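Local atomic coordinates of probable benzoylformate decarboxylase (Rhodococcus jostii, PDB entry 7ORX), a protein that belongs to the thiamine diphosphate-dependent enzymes and binds thiamine diphosphate together with a sodium ion in a four-chain assembly. Residues 101-106 with 161-166; 205-210 with 231-236; 458-463 with 478-483. All blocks are in the same frame, centred on the assembly; numbering follows the deposited sequence.

Interaction 1 of 3, residues 101-106 with 161-166; sequences QQVRST and VPYDDW
Gln101 and Pro162 pair where two parallel strands reach their C-terminal ends, and the loops that follow show how such neighbouring ends can be tied together beyond the sheet itself. The last backbone bonds of the pairing flank this bridge: Gln101 N donates to Val161 O at 2.9 Å, and Tyr163 N reaches Gln101 O in a weak bond.

Past the strands, carboxylates of 161-166 take over as acceptors. Asp164 turns back on the opposing loop with CG placed between its own backbone N and carbonyl carbon (chi1 61°), and its OD1 accepts from Arg104 N at 3.0 Å on the syn side, well out of the carboxylate plane. The Arg104 side chain runs extended through chi2 and then bends at chi3 (-90°) to bring its guanidinium side-on to Asp165. Here Arg104 NE meets Asp165 OD1 at 3.1 Å and Arg104 NH2 meets Asp165 OD2 at 2.7 Å. Both bonds use syn lone pairs, and the two flat groups lie only 12° from coplanar. This two-point salt bridge should fix the guanidinium's rotation, while Pro162 CG covers one of its faces.

Apolar contact comes from Val103, whose CG2 sits over one face of the Tyr163 ring, 3.8 Å from the ring centroid and shifted toward the rim in a CH-pi arrangement.

Pro132 O accepts a further bond from Arg104 NH2, and Glu131 and the backbone of Asn115 hold the amide of Gln101. Tyr163 also packs on Leu471 of the second subunit, and Arg104 O is hydrogen-bonded to Thr133 of the third subunit. Within the N-terminal thiamine diphosphate-binding domain, the contact joins the C-terminal ends of adjacent strands 95-101 and 157-162, with helix 138-149 packing against Val161 and Asp165.

Interaction 2 of 3, residues 205-210 with 231-236; sequences NPVLVL and RAPVWI
A beta-alpha-beta crossover in the Rossmann-like central domain sets Leu208 beside Val234, Val209 beside Trp235 and Leu210 beside Ile236 in parallel register. The strand axes are 25° apart, and three backbone bonds stitch them together: Leu208 N to Pro233 O at 3.1 Å, Trp235 N to Leu208 O at 3.0 Å, and Leu210 N to Trp235 O at 2.9 Å. Leu208 thus bonds through both its N and its O, as a parallel ladder requires of alternate residues.

On the face that carries Leu208, Leu210, Val234 and Ile236, the apolar contacts run partly on the diagonal. Leu210 CD1 comes to 3.6 Å from Val234 CG1, two residues out of register, whereas the other branch of Val234, CG2, lies 4.0 Å from Leu208 CB. On the other face, the one bearing Val209 and Trp235, Val207 holds CG1 between its backbone N and carbonyl carbon (chi1 60°), which leaves CG2 anti to the N and directed at the indole of Trp235. It arrives at the ring's edge, near the plane, with Val207 CG2 3.5 Å from Trp235 CD1.

Helix 220-230, part of the crossover, lies over the leucine face, where Leu226, Ala223 and Ala227 touch Leu208, Leu210 and Val234 respectively. Strand 272-276 continues the sheet beyond 206-210, and strand 252-255 continues it beyond 234-236.

Interaction 3 of 3, residues 458-463 with 478-483; sequences NGTYGA and GLDVPG. With NA (sodium ion), chain J; TPP (thiamine diphosphate), chain I.
Tyr461 and Leu479 are joined by the straighter of two backbone bonds between these loops: Tyr461 N donates to Leu479 O at 2.8 Å, with an N-H...O angle of 163°. The other runs from Val481 N to Gly459 O at 3.0 Å, its donor lying above the carbonyl plane. Together they flank a single bridge of Thr460 with Asp480, the segments running in roughly opposite directions.

Side-chain polar contacts gather at Thr460. Thr460 OG1, turned anti to the backbone N (chi1 -162°), lies 3.0 Å from both Leu479 O and Asp480 OD1, so its one proton has two acceptors to choose from. Arg465 bonds to this hydroxyl and makes a salt bridge with Asp480.

The cofactor-binding motif of thiamine diphosphate enzymes, which opens with a GDG sequence around Asp431 and closes with Asn457 and Asn458, leads directly into this loop. Asp431, Asn458 and the carbonyl of Thr460 bind the sodium ion, and the diphosphate oxygens O2A and O3B of thiamine diphosphate and a water also coordinate it. At the start of helix 462-470, Ala463 N donates to thiamine diphosphate O2B at 2.9 Å.

Aromatic packing belongs to Tyr461. Val481 CG1 stands over one face of the Tyr461 ring, 3.7 Å from the ring centroid in a CH-pi contact, and the thiazolium methyl CM4 of the cofactor lies over the opposite face. Gly478 O approaches the ring edge, while Asn26 of the second subunit bonds the Tyr461 hydroxyl.

Along the chain the three contacts come in series, none nested in or crossing another, and each falls in a different part of a three-domain architecture. Interaction 1 closes the excursion through helix 118-121, strand 128-130 and helix 138-149 in the N-terminal domain. Interaction 2 closes a much shorter helical crossover in the central domain, with nearest atoms about 37 Å from those of interaction 1. Interaction 3 then closes the short excursion through helix 462-470 in the C-terminal domain, about 18 Å from interaction 2 between nearest atoms. Interactions 1 and 3 both touch the second subunit, whereas interaction 2 stays within its own chain.

Interaction 1 of 3, residues 101-106 with 161-166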
loop_
_atom_site.group_PDB
_atom_site.type_symbol
_atom_site.label_atom_id
_atom_site.label_comp_id
_atom_site.label_asym_id
_atom_site.label_seq_id
_atom_site.Cartn_x
_atom_site.Cartn_y
_atom_site.Cartn_z
ATOM N N GLN C 101 4.345 19.632 -1.260
ATOM C CA GLN C 101 4.432 18.837 -2.503
ATOM C C GLN C 101 4.673 19.809 -3.650
ATOM O O GLN C 101 4.387 20.994 -3.512
ATOM C CB GLN C 101 3.173 17.990 -2.641
ATOM C CG GLN C 101 2.973 17.374 -4.001
ATOM C CD GLN C 101 3.960 16.251 -4.243
ATOM O OE1 GLN C 101 5.144 16.497 -4.526
ATOM N NE2 GLN C 101 3.461 15.019 -4.156
ATOM N N GLN C 102 5.215 19.300 -4.737
ATOM C CA GLN C 102 5.581 20.076 -5.944
ATOM C C GLN C 102 4.286 20.591 -6.599
ATOM O O GLN C 102 3.189 20.186 -6.197
ATOM C CB GLN C 102 6.469 19.108 -6.726
ATOM C CG GLN C 102 7.124 19.635 -7.980
ATOM C CD GLN C 102 8.029 20.816 -7.768
ATOM O OE1 GLN C 102 7.670 21.944 -8.082
ATOM N NE2 GLN C 102 9.226 20.554 -7.311
ATOM N N VAL C 103 4.382 21.542 -7.507
ATOM C CA VAL C 103 3.183 22.116 -8.179
ATOM C C VAL C 103 2.333 20.963 -8.728
ATOM O O VAL C 103 2.875 20.052 -9.319
ATOM C CB VAL C 103 3.592 23.130 -9.263
ATOM C CG1 VAL C 103 2.512 23.416 -10.273
ATOM C CG2 VAL C 103 4.048 24.428 -8.631
ATOM N N ARG C 104 1.024 21.047 -8.563
ATOM C CA ARG C 104 0.044 19.953 -8.789
ATOM C C ARG C 104 0.150 19.427 -10.231
ATOM O O ARG C 104 0.216 18.207 -10.390
ATOM C CB ARG C 104 -1.333 20.503 -8.410
ATOM C CG ARG C 104 -2.391 19.430 -8.325
ATOM C CD ARG C 104 -3.698 20.013 -7.831
ATOM N NE ARG C 104 -3.778 19.955 -6.383
ATOM C CZ ARG C 104 -4.158 18.887 -5.665
ATOM N NH1 ARG C 104 -4.517 17.763 -6.262
ATOM N NH2 ARG C 104 -4.162 18.936 -4.337
ATOM N N SER C 105 0.242 20.295 -11.243
ATOM C CA SER C 105 0.355 19.873 -12.672
ATOM C C SER C 105 1.657 19.091 -12.966
ATOM O O SER C 105 1.656 18.335 -13.947
ATOM C CB SER C 105 0.153 21.020 -13.651
ATOM O OG SER C 105 0.825 22.203 -13.253
ATOM N N THR C 106 2.717 19.194 -12.151
ATOM C CA THR C 106 4.070 18.656 -12.477
ATOM C C THR C 106 4.405 17.339 -11.733
ATOM O O THR C 106 5.456 16.720 -12.067
ATOM C CB THR C 106 5.178 19.695 -12.204
ATOM O OG1 THR C 106 5.354 19.924 -10.796
ATOM C CG2 THR C 106 4.927 20.999 -12.944
ATOM N N VAL C 161 0.377 18.576 0.687
ATOM C CA VAL C 161 -0.332 19.683 -0.027
ATOM C C VAL C 161 0.604 20.277 -1.084
ATOM O O VAL C 161 1.697 20.764 -0.751
ATOM C CB VAL C 161 -0.826 20.763 0.950
ATOM C CG1 VAL C 161 -1.557 21.842 0.186
ATOM C CG2 VAL C 161 -1.634 20.172 2.089
ATOM N N PRO C 162 0.219 20.218 -2.386
ATOM C CA PRO C 162 0.953 20.883 -3.454
ATOM C C PRO C 162 1.007 22.387 -3.181
ATOM O O PRO C 162 0.009 22.965 -2.740
ATOM C CB PRO C 162 0.149 20.576 -4.721
ATOM C CG PRO C 162 -0.624 19.326 -4.405
ATOM C CD PRO C 162 -0.873 19.396 -2.918
ATOM N N TYR C 163 2.155 23.004 -3.419
ATOM C CA TYR C 163 2.418 24.336 -2.833
ATOM C C TYR C 163 1.509 25.366 -3.513
ATOM O O TYR C 163 1.103 26.338 -2.866
ATOM C CB TYR C 163 3.921 24.604 -2.824
ATOM C CG TYR C 163 4.594 25.058 -4.088
ATOM C CD1 TYR C 163 4.317 26.272 -4.688
ATOM C CD2 TYR C 163 5.642 24.312 -4.603
ATOM C CE1 TYR C 163 5.020 26.693 -5.806
ATOM C CE2 TYR C 163 6.362 24.721 -5.708
ATOM C CZ TYR C 163 6.048 25.910 -6.323
ATOM O OH TYR C 163 6.797 26.217 -7.425
ATOM N N ASP C 164 1.126 25.121 -4.762
ATOM C CA ASP C 164 0.259 26.036 -5.536
ATOM C C ASP C 164 -1.172 26.018 -4.971
ATOM O O ASP C 164 -1.965 26.898 -5.349
ATOM C CB ASP C 164 0.342 25.745 -7.039
ATOM C CG ASP C 164 -0.105 24.359 -7.496
ATOM O OD1 ASP C 164 0.293 23.356 -6.825
ATOM O OD2 ASP C 164 -0.831 24.276 -8.574
ATOM N N ASP C 165 -1.510 25.094 -4.079
ATOM C CA ASP C 165 -2.901 24.988 -3.553
ATOM C C ASP C 165 -3.175 26.135 -2.583
ATOM O O ASP C 165 -4.335 26.530 -2.484
ATOM C CB ASP C 165 -3.153 23.665 -2.833
ATOM C CG ASP C 165 -3.336 22.477 -3.767
ATOM O OD1 ASP C 165 -3.371 22.700 -5.034
ATOM O OD2 ASP C 165 -3.476 21.321 -3.229
ATOM N N TRP C 166 -2.144 26.650 -1.908
ATOM C CA TRP C 166 -2.321 27.616 -0.796
ATOM C C TRP C 166 -2.916 28.933 -1.322
ATOM O O TRP C 166 -3.651 29.582 -0.612
ATOM C CB TRP C 166 -0.987 27.820 -0.094
ATOM C CG TRP C 166 -0.513 26.583 0.589
ATOM C CD1 TRP C 166 0.612 25.859 0.317
ATOM C CD2 TRP C 166 -1.174 25.914 1.668
ATOM N NE1 TRP C 166 0.697 24.781 1.156
ATOM C CE2 TRP C 166 -0.375 24.793 2.004
ATOM C CE3 TRP C 166 -2.331 26.178 2.396
ATOM C CZ2 TRP C 166 -0.734 23.907 3.015
ATOM C CZ3 TRP C 166 -2.667 25.321 3.421
ATOM C CH2 TRP C 166 -1.877 24.196 3.721
#

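Interaction 2 of 3, residues 205-210 with 231-236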
loop_
_atom_site.group_PDB
_atom_site.type_symbol
_atom_site.label_atom_id
_atom_site.label_comp_id
_atom_site.label_asym_id
_atom_site.label_seq_id
_atom_site.Cartn_x
_atom_site.Cartn_y
_atom_site.Cartn_z
ATOM N N ASN C 205 -7.161 -11.541 46.134
ATOM C CA ASN C 205 -5.805 -10.947 46.053
ATOM C C ASN C 205 -5.552 -10.343 44.666
ATOM O O ASN C 205 -4.758 -10.887 43.896
ATOM C CB ASN C 205 -4.774 -11.999 46.466
ATOM C CG ASN C 205 -3.342 -11.554 46.242
ATOM O OD1 ASN C 205 -3.034 -10.371 46.362
ATOM N ND2 ASN C 205 -2.473 -12.484 45.860
ATOM N N PRO C 206 -6.158 -9.172 44.323
ATOM C CA PRO C 206 -6.043 -8.575 42.994
ATOM C C PRO C 206 -4.796 -7.707 42.840
ATOM O O PRO C 206 -4.259 -7.292 43.844
ATOM C CB PRO C 206 -7.254 -7.644 42.952
ATOM C CG PRO C 206 -7.350 -7.131 44.347
ATOM C CD PRO C 206 -6.967 -8.320 45.197
ATOM N N VAL C 207 -4.379 -7.435 41.608
ATOM C CA VAL C 207 -3.205 -6.572 41.291
ATOM C C VAL C 207 -3.600 -5.648 40.136
ATOM O O VAL C 207 -4.324 -6.121 39.227
ATOM C CB VAL C 207 -1.966 -7.414 40.943
ATOM C CG1 VAL C 207 -2.157 -8.337 39.746
ATOM C CG2 VAL C 207 -0.752 -6.535 40.735
ATOM N N LEU C 208 -3.214 -4.370 40.221
ATOM C CA LEU C 208 -3.388 -3.382 39.144
ATOM C C LEU C 208 -2.105 -3.341 38.338
ATOM O O LEU C 208 -1.044 -3.160 38.940
ATOM C CB LEU C 208 -3.621 -1.998 39.746
ATOM C CG LEU C 208 -4.855 -1.826 40.621
ATOM C CD1 LEU C 208 -5.360 -0.396 40.471
ATOM C CD2 LEU C 208 -5.957 -2.815 40.260
ATOM N N VAL C 209 -2.202 -3.445 37.022
ATOM C CA VAL C 209 -1.050 -3.216 36.118
ATOM C C VAL C 209 -1.420 -2.005 35.286
ATOM O O VAL C 209 -2.516 -2.030 34.797
ATOM C CB VAL C 209 -0.803 -4.454 35.267
ATOM C CG1 VAL C 209 0.331 -4.243 34.280
ATOM C CG2 VAL C 209 -0.554 -5.656 36.150
ATOM N N LEU C 210 -0.608 -0.954 35.273
ATOM C CA LEU C 210 -1.009 0.363 34.737
ATOM C C LEU C 210 -0.112 0.731 33.568
ATOM O O LEU C 210 1.101 0.504 33.625
ATOM C CB LEU C 210 -0.952 1.425 35.836
ATOM C CG LEU C 210 -1.949 1.203 36.974
ATOM C CD1 LEU C 210 -1.917 2.308 38.023
ATOM C CD2 LEU C 210 -3.345 1.065 36.469
ATOM N N ARG C 231 -6.531 -2.108 48.564
ATOM C CA ARG C 231 -5.253 -2.442 49.217
ATOM C C ARG C 231 -4.422 -3.297 48.258
ATOM O O ARG C 231 -3.823 -4.314 48.709
ATOM C CB ARG C 231 -5.524 -3.119 50.566
ATOM C CG ARG C 231 -6.191 -2.176 51.553
ATOM C CD ARG C 231 -7.721 -2.164 51.431
ATOM N NE ARG C 231 -8.328 -1.679 52.661
ATOM C CZ ARG C 231 -8.737 -0.445 52.903
ATOM N NH1 ARG C 231 -8.715 0.488 51.962
ATOM N NH2 ARG C 231 -9.212 -0.168 54.098
ATOM N N ALA C 232 -4.370 -2.882 46.999
ATOM C CA ALA C 232 -3.812 -3.690 45.901
ATOM C C ALA C 232 -2.418 -3.198 45.577
ATOM O O ALA C 232 -2.175 -1.999 45.528
ATOM C CB ALA C 232 -4.676 -3.579 44.690
ATOM N N PRO C 233 -1.459 -4.117 45.358
ATOM C CA PRO C 233 -0.208 -3.754 44.735
ATOM C C PRO C 233 -0.420 -3.256 43.307
ATOM O O PRO C 233 -1.366 -3.683 42.663
ATOM C CB PRO C 233 0.608 -5.044 44.756
ATOM C CG PRO C 233 -0.350 -6.135 44.994
ATOM C CD PRO C 233 -1.503 -5.523 45.738
ATOM N N VAL C 234 0.444 -2.340 42.877
ATOM C CA VAL C 234 0.413 -1.686 41.545
ATOM C C VAL C 234 1.758 -1.901 40.871
ATOM O O VAL C 234 2.733 -1.490 41.424
ATOM C CB VAL C 234 0.095 -0.196 41.668
ATOM C CG1 VAL C 234 0.245 0.520 40.336
ATOM C CG2 VAL C 234 -1.301 0.022 42.232
ATOM N N TRP C 235 1.768 -2.532 39.718
ATOM C CA TRP C 235 2.920 -2.630 38.809
ATOM C C TRP C 235 2.667 -1.754 37.600
ATOM O O TRP C 235 1.486 -1.584 37.220
ATOM C CB TRP C 235 3.093 -4.058 38.333
ATOM C CG TRP C 235 3.413 -5.015 39.414
ATOM C CD1 TRP C 235 2.574 -5.614 40.298
ATOM C CD2 TRP C 235 4.730 -5.503 39.694
ATOM N NE1 TRP C 235 3.293 -6.445 41.128
ATOM C CE2 TRP C 235 4.610 -6.392 40.773
ATOM C CE3 TRP C 235 5.996 -5.238 39.146
ATOM C CZ2 TRP C 235 5.718 -7.026 41.302
ATOM C CZ3 TRP C 235 7.094 -5.841 39.695
ATOM C CH2 TRP C 235 6.953 -6.722 40.764
ATOM N N ILE C 236 3.730 -1.296 36.971
ATOM C CA ILE C 236 3.614 -0.616 35.657
ATOM C C ILE C 236 3.749 -1.685 34.563
ATOM O O ILE C 236 4.661 -2.522 34.670
ATOM C CB ILE C 236 4.675 0.490 35.577
ATOM C CG1 ILE C 236 4.358 1.594 36.582
ATOM C CG2 ILE C 236 4.810 1.044 34.166
ATOM C CD1 ILE C 236 5.440 2.675 36.638
#

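Interaction 3 of 3, residues 458-463 with 478-483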
loop_
_atom_site.group_PDB
_atom_site.type_symbol
_atom_site.label_atom_id
_atom_site.label_comp_id
_atom_site.label_asym_id
_atom_site.label_seq_id
_atom_site.Cartn_x
_atom_site.Cartn_y
_atom_site.Cartn_z
ATOM N N ASN C 458 28.800 5.651 28.736
ATOM C CA ASN C 458 29.532 4.426 29.125
ATOM C C ASN C 458 30.362 3.896 27.940
ATOM O O ASN C 458 30.896 2.788 28.043
ATOM C CB ASN C 458 28.620 3.422 29.839
ATOM C CG ASN C 458 27.424 2.933 29.081
ATOM O OD1 ASN C 458 27.303 3.174 27.891
ATOM N ND2 ASN C 458 26.543 2.250 29.795
ATOM N N GLY C 459 30.566 4.695 26.895
ATOM C CA GLY C 459 31.461 4.383 25.760
ATOM C C GLY C 459 30.926 3.287 24.842
ATOM O O GLY C 459 31.663 2.898 23.929
ATOM N N THR C 460 29.684 2.833 25.050
ATOM C CA THR C 460 29.124 1.586 24.474
ATOM C C THR C 460 27.598 1.703 24.250
ATOM O O THR C 460 26.914 2.592 24.853
ATOM C CB THR C 460 29.506 0.410 25.382
ATOM O OG1 THR C 460 29.366 -0.826 24.681
ATOM C CG2 THR C 460 28.682 0.350 26.646
ATOM N N TYR C 461 27.080 0.815 23.398
ATOM C CA TYR C 461 25.648 0.431 23.322
ATOM C C TYR C 461 25.400 -0.646 24.382
ATOM O O TYR C 461 25.472 -1.838 24.079
ATOM C CB TYR C 461 25.297 -0.055 21.911
ATOM C CG TYR C 461 25.336 0.981 20.810
ATOM C CD1 TYR C 461 24.972 2.300 21.023
ATOM C CD2 TYR C 461 25.674 0.611 19.522
ATOM C CE1 TYR C 461 24.965 3.222 19.992
ATOM C CE2 TYR C 461 25.668 1.525 18.477
ATOM C CZ TYR C 461 25.305 2.839 18.709
ATOM O OH TYR C 461 25.263 3.754 17.689
ATOM N N GLY C 462 25.169 -0.220 25.616
ATOM C CA GLY C 462 25.124 -1.105 26.798
ATOM C C GLY C 462 24.031 -2.155 26.710
ATOM O O GLY C 462 24.345 -3.332 26.960
ATOM N N ALA C 463 22.790 -1.772 26.370
ATOM C CA ALA C 463 21.622 -2.690 26.348
ATOM C C ALA C 463 21.821 -3.767 25.274
ATOM O O ALA C 463 21.246 -4.848 25.454
ATOM C CB ALA C 463 20.332 -1.922 26.133
ATOM N N GLY C 478 30.185 -3.452 16.197
ATOM C CA GLY C 478 29.447 -2.180 16.392
ATOM C C GLY C 478 28.728 -2.077 17.733
ATOM O O GLY C 478 27.736 -1.358 17.784
ATOM N N LEU C 479 29.241 -2.711 18.798
ATOM C CA LEU C 479 28.673 -2.580 20.163
ATOM C C LEU C 479 29.234 -1.330 20.846
ATOM O O LEU C 479 28.585 -0.841 21.789
ATOM C CB LEU C 479 28.962 -3.849 20.965
ATOM C CG LEU C 479 28.225 -5.109 20.515
ATOM C CD1 LEU C 479 28.605 -6.307 21.391
ATOM C CD2 LEU C 479 26.692 -4.908 20.483
ATOM N N ASP C 480 30.373 -0.809 20.369
ATOM C CA ASP C 480 31.154 0.249 21.068
ATOM C C ASP C 480 31.100 1.574 20.305
ATOM O O ASP C 480 31.336 1.557 19.089
ATOM C CB ASP C 480 32.600 -0.182 21.272
ATOM C CG ASP C 480 32.744 -1.297 22.289
ATOM O OD1 ASP C 480 31.874 -1.409 23.181
ATOM O OD2 ASP C 480 33.759 -2.036 22.195
ATOM N N VAL C 481 30.846 2.679 21.018
ATOM C CA VAL C 481 30.830 4.050 20.435
ATOM C C VAL C 481 31.838 4.922 21.191
ATOM O O VAL C 481 31.475 5.928 21.811
ATOM C CB VAL C 481 29.386 4.615 20.378
ATOM C CG1 VAL C 481 28.497 3.728 19.510
ATOM C CG2 VAL C 481 28.752 4.808 21.751
ATOM N N PRO C 482 33.154 4.568 21.133
ATOM C CA PRO C 482 34.223 5.374 21.749
ATOM C C PRO C 482 34.574 6.606 20.898
ATOM O O PRO C 482 34.296 6.582 19.732
ATOM C CB PRO C 482 35.407 4.387 21.807
ATOM C CG PRO C 482 35.227 3.535 20.563
ATOM C CD PRO C 482 33.714 3.369 20.461
ATOM N N GLY C 483 35.161 7.634 21.496
ATOM C CA GLY C 483 35.775 8.778 20.787
ATOM C C GLY C 483 34.762 9.853 20.421
ATOM O O GLY C 483 34.952 10.463 19.345
HETATM NA NA NA J . 26.041 3.719 26.284
HETATM N "N1'" TPP I . 18.503 2.186 16.083
HETATM C "C2'" TPP I . 17.396 2.810 16.505
HETATM C CM2 TPP I . 16.884 3.958 15.698
HETATM N "N3'" TPP I . 16.705 2.476 17.594
HETATM C "C4'" TPP I . 17.149 1.433 18.314
HETATM N "N4'" TPP I . 16.429 1.116 19.399
HETATM C "C5'" TPP I . 18.318 0.717 17.960
HETATM C "C6'" TPP I . 18.944 1.148 16.806
HETATM C "C7'" TPP I . 18.858 -0.450 18.771
HETATM N N3 TPP I . 19.386 -0.062 20.102
HETATM C C2 TPP I . 18.754 -0.383 21.235
HETATM S S1 TPP I . 19.606 0.103 22.642
HETATM C C5 TPP I . 20.859 0.754 21.629
HETATM C C4 TPP I . 20.561 0.663 20.308
HETATM C CM4 TPP I . 21.387 1.213 19.181
HETATM C C6 TPP I . 22.130 1.287 22.232
HETATM C C7 TPP I . 22.028 2.714 22.685
HETATM O O7 TPP I . 22.416 2.734 24.071
HETATM P PA TPP I . 22.850 4.091 24.793
HETATM O O1A TPP I . 22.073 5.329 24.489
HETATM O O2A TPP I . 24.318 4.169 24.541
HETATM O O3A TPP I . 22.509 3.604 26.282
HETATM P PB TPP I . 23.096 2.328 27.107
HETATM O O1B TPP I . 22.477 2.347 28.495
HETATM O O2B TPP I . 22.751 1.083 26.319
HETATM O O3B TPP I . 24.588 2.581 27.142
HETATM O O HOH W 1 25.220 5.110 28.014
#